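Local coordinates for extracellular solute-binding protein family 1 (Arthrobacter chlorophenolicus, PDB 4R2F) that binds laminaribiose and probably serves as the extracellular solute-binding component of a sugar transporter, at residues I210-K223 with F380-L394. Residues are numbered along the deposited sequence; the frame is centred on the assembly and turned at random.
Sequences IMMMLNNGGGVFTK and FASQGTALSANLAAL
F221 joins the loop after helix 204-215 to 380-394 through backbone and ring. F221 N donates to S382 O at 3.2 Å, and the donor is tilted 17° from the carbonyl plane. F221 O accepts from Q383 N at 2.9 Å. That bond is nearly straight (173°), although the donor stands above the carbonyl plane. The S382-Q383 peptide is cis, so its C=O and N-H point to the same side, and F221 pairs with both. A water adds a bridge, accepting from V220 N and donating to F380 O and S382 O.

With CG of F221 beside its own backbone N (chi1 -55°), the ring reaches along 380-394 to helix 389-396. The carbonyl oxygens of F380 and S382 lie at its edge, F380 O 3.3 Å from CE1. L391 sends CD2 obliquely to CE1 at 3.6 Å, and L394 CD2 meets the same ring atom. V220 CG1 lies over one face, toward the rim.

I210 crosses the F380 ring at about a right angle, with CG1 3.8 Å from CE1. F309 meets F380 edge-to-face. L214 CD2 presses on S382 CB at 3.4 Å, tighter than usual for two carbons. The S382 hydroxyl is hydrogen-bonded to T379 O.

G217, at positive phi, is the C' residue of a Schellman motif ending helix 204-215: G218 N donates to M213 O and G217 N to L214 O. G219 then brings its CA close to S382 O, with backbone angles that leave no room for a side chain beside the preceding carbonyl oxygen.

The F380 side chain lies about 5 Å from a bound glucose unit. The contact joins the end of helix 204-215 and its loop to the 380-388 loop and helix 389-396, beside the sugar site of a bacterial extracellular solute-binding protein.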
loop_
_atom_site.group_PDB
_atom_site.type_symbol
_atom_site.label_atom_id
_atom_site.label_comp_id
_atom_site.label_asym_id
_atom_site.label_seq_id
_atom_site.Cartn_x
_atom_site.Cartn_y
_atom_site.Cartn_z
ATOM N N ILE A 210 -9.795 3.864 4.517
ATOM C CA ILE A 210 -10.381 3.319 3.306
ATOM C C ILE A 210 -10.643 1.832 3.443
ATOM O O ILE A 210 -11.699 1.369 3.021
ATOM C CB ILE A 210 -9.520 3.566 2.047
ATOM C CG1 ILE A 210 -9.126 5.035 1.920
ATOM C CG2 ILE A 210 -10.275 3.107 0.789
ATOM C CD1 ILE A 210 -10.285 5.981 1.761
ATOM N N MET A 211 -9.724 1.076 4.046
ATOM C CA MET A 211 -9.999 -0.362 4.284
ATOM C C MET A 211 -11.292 -0.583 5.042
ATOM O O MET A 211 -12.057 -1.510 4.694
ATOM C CB MET A 211 -8.874 -1.126 5.002
ATOM C CG MET A 211 -9.183 -2.639 5.122
ATOM S SD MET A 211 -10.135 -3.033 6.614
ATOM C CE MET A 211 -8.772 -3.344 7.745
ATOM N N MET A 212 -11.561 0.239 6.064
ATOM C CA MET A 212 -12.769 -0.021 6.856
ATOM C C MET A 212 -14.039 0.335 6.092
ATOM O O MET A 212 -15.063 -0.354 6.243
ATOM C CB MET A 212 -12.739 0.654 8.229
ATOM C CG MET A 212 -11.630 0.114 9.139
ATOM S SD MET A 212 -11.820 -1.600 9.672
ATOM C CE MET A 212 -13.009 -1.286 10.936
ATOM N N MET A 213 -13.973 1.364 5.263
ATOM C CA MET A 213 -15.098 1.687 4.355
ATOM C C MET A 213 -15.336 0.483 3.432
ATOM O O MET A 213 -16.459 0.004 3.302
ATOM C CB MET A 213 -14.816 2.962 3.525
ATOM C CG MET A 213 -14.771 4.291 4.297
ATOM S SD MET A 213 -14.288 5.686 3.256
ATOM C CE MET A 213 -13.399 6.680 4.394
ATOM N N LEU A 214 -14.274 -0.034 2.814
ATOM C CA LEU A 214 -14.422 -1.188 1.904
ATOM C C LEU A 214 -14.976 -2.409 2.612
ATOM O O LEU A 214 -15.843 -3.098 2.094
ATOM C CB LEU A 214 -13.081 -1.526 1.257
ATOM C CG LEU A 214 -12.480 -0.432 0.382
ATOM C CD1 LEU A 214 -11.206 -0.965 -0.242
ATOM C CD2 LEU A 214 -13.425 0.050 -0.691
ATOM N N ASN A 215 -14.501 -2.632 3.832
ATOM C CA ASN A 215 -14.954 -3.737 4.652
ATOM C C ASN A 215 -16.447 -3.651 4.978
ATOM O O ASN A 215 -17.075 -4.662 5.230
ATOM C CB ASN A 215 -14.108 -3.775 5.918
ATOM C CG ASN A 215 -14.159 -5.097 6.654
ATOM O OD1 ASN A 215 -14.999 -5.963 6.408
ATOM N ND2 ASN A 215 -13.242 -5.247 7.591
ATOM N N ASN A 216 -17.033 -2.464 4.937
ATOM C CA ASN A 216 -18.466 -2.338 5.164
ATOM C C ASN A 216 -19.279 -2.156 3.885
ATOM O O ASN A 216 -20.399 -1.636 3.935
ATOM C CB ASN A 216 -18.720 -1.144 6.077
ATOM C CG ASN A 216 -20.082 -1.195 6.757
ATOM O OD1 ASN A 216 -20.599 -2.267 7.075
ATOM N ND2 ASN A 216 -20.637 -0.015 7.034
ATOM N N GLY A 217 -18.735 -2.578 2.745
ATOM C CA GLY A 217 -19.434 -2.446 1.475
ATOM C C GLY A 217 -19.454 -1.024 0.944
ATOM O O GLY A 217 -20.194 -0.726 0.034
ATOM N N GLY A 218 -18.630 -0.145 1.502
ATOM C CA GLY A 218 -18.565 1.252 1.064
ATOM C C GLY A 218 -17.432 1.499 0.120
ATOM O O GLY A 218 -17.086 0.632 -0.671
ATOM N N GLY A 219 -16.868 2.699 0.195
ATOM C CA GLY A 219 -15.807 3.131 -0.694
ATOM C C GLY A 219 -15.928 4.574 -1.063
ATOM O O GLY A 219 -16.974 5.189 -0.870
ATOM N N VAL A 220 -14.849 5.138 -1.582
ATOM C CA VAL A 220 -14.861 6.537 -1.965
ATOM C C VAL A 220 -15.737 6.804 -3.201
ATOM O O VAL A 220 -16.259 7.913 -3.363
ATOM C CB VAL A 220 -13.427 7.046 -2.211
ATOM C CG1 VAL A 220 -13.446 8.448 -2.785
ATOM C CG2 VAL A 220 -12.600 6.971 -0.924
ATOM N N PHE A 221 -15.886 5.801 -4.066
ATOM C CA PHE A 221 -16.522 5.996 -5.368
ATOM C C PHE A 221 -17.725 5.087 -5.584
ATOM O O PHE A 221 -17.852 4.011 -4.971
ATOM C CB PHE A 221 -15.525 5.775 -6.524
ATOM C CG PHE A 221 -14.287 6.606 -6.444
ATOM C CD1 PHE A 221 -13.129 6.113 -5.829
ATOM C CD2 PHE A 221 -14.236 7.857 -7.036
ATOM C CE1 PHE A 221 -11.980 6.894 -5.776
ATOM C CE2 PHE A 221 -13.093 8.621 -6.988
ATOM C CZ PHE A 221 -11.958 8.141 -6.359
ATOM N N THR A 222 -18.622 5.529 -6.478
ATOM C CA THR A 222 -19.683 4.665 -7.002
ATOM C C THR A 222 -19.087 3.682 -8.003
ATOM O O THR A 222 -17.965 3.893 -8.502
ATOM C CB THR A 222 -20.751 5.474 -7.781
ATOM O OG1 THR A 222 -20.122 6.194 -8.853
ATOM C CG2 THR A 222 -21.485 6.444 -6.874
ATOM N N LYS A 223 -19.861 2.646 -8.322
ATOM C CA LYS A 223 -19.567 1.728 -9.443
ATOM C C LYS A 223 -19.061 2.416 -10.719
ATOM O O LYS A 223 -18.179 1.884 -11.407
ATOM C CB LYS A 223 -20.812 0.909 -9.767
ATOM C CG LYS A 223 -21.027 -0.280 -8.846
ATOM C CD LYS A 223 -20.776 -1.589 -9.573
ATOM C CE LYS A 223 -21.914 -1.885 -10.536
ATOM N NZ LYS A 223 -21.870 -3.294 -10.989
ATOM N N PHE A 380 -8.367 1.403 -3.994
ATOM C CA PHE A 380 -8.966 2.726 -3.778
ATOM C C PHE A 380 -10.044 3.102 -4.815
ATOM O O PHE A 380 -10.822 4.006 -4.548
ATOM C CB PHE A 380 -7.873 3.790 -3.836
ATOM C CG PHE A 380 -7.137 4.037 -2.528
ATOM C CD1 PHE A 380 -7.224 3.184 -1.434
ATOM C CD2 PHE A 380 -6.303 5.140 -2.437
ATOM C CE1 PHE A 380 -6.518 3.461 -0.269
ATOM C CE2 PHE A 380 -5.610 5.422 -1.270
ATOM C CZ PHE A 380 -5.710 4.578 -0.200
ATOM N N ALA A 381 -10.065 2.467 -5.998
ATOM C CA ALA A 381 -11.099 2.765 -7.018
ATOM C C ALA A 381 -12.502 2.336 -6.615
ATOM O O ALA A 381 -13.502 2.813 -7.174
ATOM C CB ALA A 381 -10.737 2.119 -8.357
ATOM N N SER A 382 -12.583 1.419 -5.663
ATOM C CA SER A 382 -13.850 0.841 -5.264
ATOM C C SER A 382 -14.843 1.932 -4.912
ATOM O O SER A 382 -14.501 2.899 -4.243
ATOM C CB SER A 382 -13.675 -0.096 -4.072
ATOM O OG SER A 382 -12.975 -1.260 -4.464
ATOM N N GLN A 383 -16.070 1.775 -5.372
ATOM C CA GLN A 383 -16.577 0.531 -5.971
ATOM C C GLN A 383 -16.416 0.421 -7.491
ATOM O O GLN A 383 -16.950 -0.489 -8.093
ATOM C CB GLN A 383 -18.068 0.391 -5.667
ATOM C CG GLN A 383 -18.459 0.810 -4.268
ATOM C CD GLN A 383 -19.515 -0.097 -3.694
ATOM O OE1 GLN A 383 -19.215 -1.182 -3.190
ATOM N NE2 GLN A 383 -20.761 0.336 -3.774
ATOM N N GLY A 384 -15.751 1.376 -8.119
ATOM C CA GLY A 384 -15.273 1.194 -9.478
ATOM C C GLY A 384 -14.110 0.220 -9.498
ATOM O O GLY A 384 -13.684 -0.294 -8.456
ATOM N N THR A 385 -13.608 -0.038 -10.700
ATOM C CA THR A 385 -12.480 -0.937 -10.912
ATOM C C THR A 385 -11.339 -0.245 -11.638
ATOM O O THR A 385 -10.170 -0.402 -11.274
ATOM C CB THR A 385 -12.931 -2.168 -11.716
ATOM O OG1 THR A 385 -13.874 -2.904 -10.933
ATOM C CG2 THR A 385 -11.745 -3.082 -12.070
ATOM N N ALA A 386 -11.678 0.473 -12.695
ATOM C CA ALA A 386 -10.695 1.133 -13.516
ATOM C C ALA A 386 -9.885 2.172 -12.745
ATOM O O ALA A 386 -10.436 2.973 -12.008
ATOM C CB ALA A 386 -11.378 1.779 -14.712
ATOM N N LEU A 387 -8.568 2.135 -12.921
ATOM C CA LEU A 387 -7.656 3.099 -12.289
ATOM C C LEU A 387 -7.623 4.401 -13.072
ATOM O O LEU A 387 -7.937 4.401 -14.257
ATOM C CB LEU A 387 -6.246 2.497 -12.241
ATOM C CG LEU A 387 -6.144 1.141 -11.550
ATOM C CD1 LEU A 387 -4.685 0.718 -11.372
ATOM C CD2 LEU A 387 -6.902 1.146 -10.236
ATOM N N SER A 388 -7.202 5.497 -12.429
ATOM C CA SER A 388 -7.172 6.830 -13.066
ATOM C C SER A 388 -6.361 7.826 -12.249
ATOM O O SER A 388 -5.997 7.544 -11.109
ATOM C CB SER A 388 -8.588 7.386 -13.249
ATOM O OG SER A 388 -9.160 7.681 -11.992
ATOM N N ALA A 389 -6.092 8.994 -12.824
ATOM C CA ALA A 389 -5.282 10.027 -12.171
ATOM C C ALA A 389 -5.929 10.526 -10.897
ATOM O O ALA A 389 -5.239 10.905 -9.958
ATOM C CB ALA A 389 -5.031 11.188 -13.112
ATOM N N ASN A 390 -7.254 10.523 -10.847
ATOM C CA ASN A 390 -7.913 10.953 -9.617
ATOM C C ASN A 390 -7.495 10.125 -8.405
ATOM O O ASN A 390 -7.532 10.615 -7.285
ATOM C CB ASN A 390 -9.417 10.908 -9.757
ATOM C CG ASN A 390 -9.980 12.150 -10.441
ATOM O OD1 ASN A 390 -9.325 13.211 -10.563
ATOM N ND2 ASN A 390 -11.204 12.022 -10.877
ATOM N N LEU A 391 -7.108 8.875 -8.624
ATOM C CA LEU A 391 -6.636 8.035 -7.525
ATOM C C LEU A 391 -5.315 8.549 -7.002
ATOM O O LEU A 391 -5.049 8.463 -5.799
ATOM C CB LEU A 391 -6.520 6.589 -7.943
ATOM C CG LEU A 391 -7.837 5.938 -8.331
ATOM C CD1 LEU A 391 -7.590 4.482 -8.713
ATOM C CD2 LEU A 391 -8.831 6.018 -7.200
ATOM N N ALA A 392 -4.508 9.112 -7.893
ATOM C CA ALA A 392 -3.259 9.725 -7.500
ATOM C C ALA A 392 -3.504 10.876 -6.506
ATOM O O ALA A 392 -2.801 10.994 -5.490
ATOM C CB ALA A 392 -2.499 10.218 -8.709
ATOM N N ALA A 393 -4.493 11.715 -6.793
ATOM C CA ALA A 393 -4.807 12.881 -5.921
ATOM C C ALA A 393 -5.426 12.440 -4.594
ATOM O O ALA A 393 -5.093 12.947 -3.521
ATOM C CB ALA A 393 -5.727 13.840 -6.635
ATOM N N LEU A 394 -6.287 11.437 -4.668
ATOM C CA LEU A 394 -6.825 10.845 -3.475
ATOM C C LEU A 394 -5.723 10.314 -2.573
ATOM O O LEU A 394 -5.654 10.668 -1.410
ATOM C CB LEU A 394 -7.818 9.751 -3.828
ATOM C CG LEU A 394 -8.209 8.789 -2.720
ATOM C CD1 LEU A 394 -8.918 9.526 -1.607
ATOM C CD2 LEU A 394 -9.101 7.678 -3.270
HETATM O O HOH W 1 -12.545 3.602 -2.381
#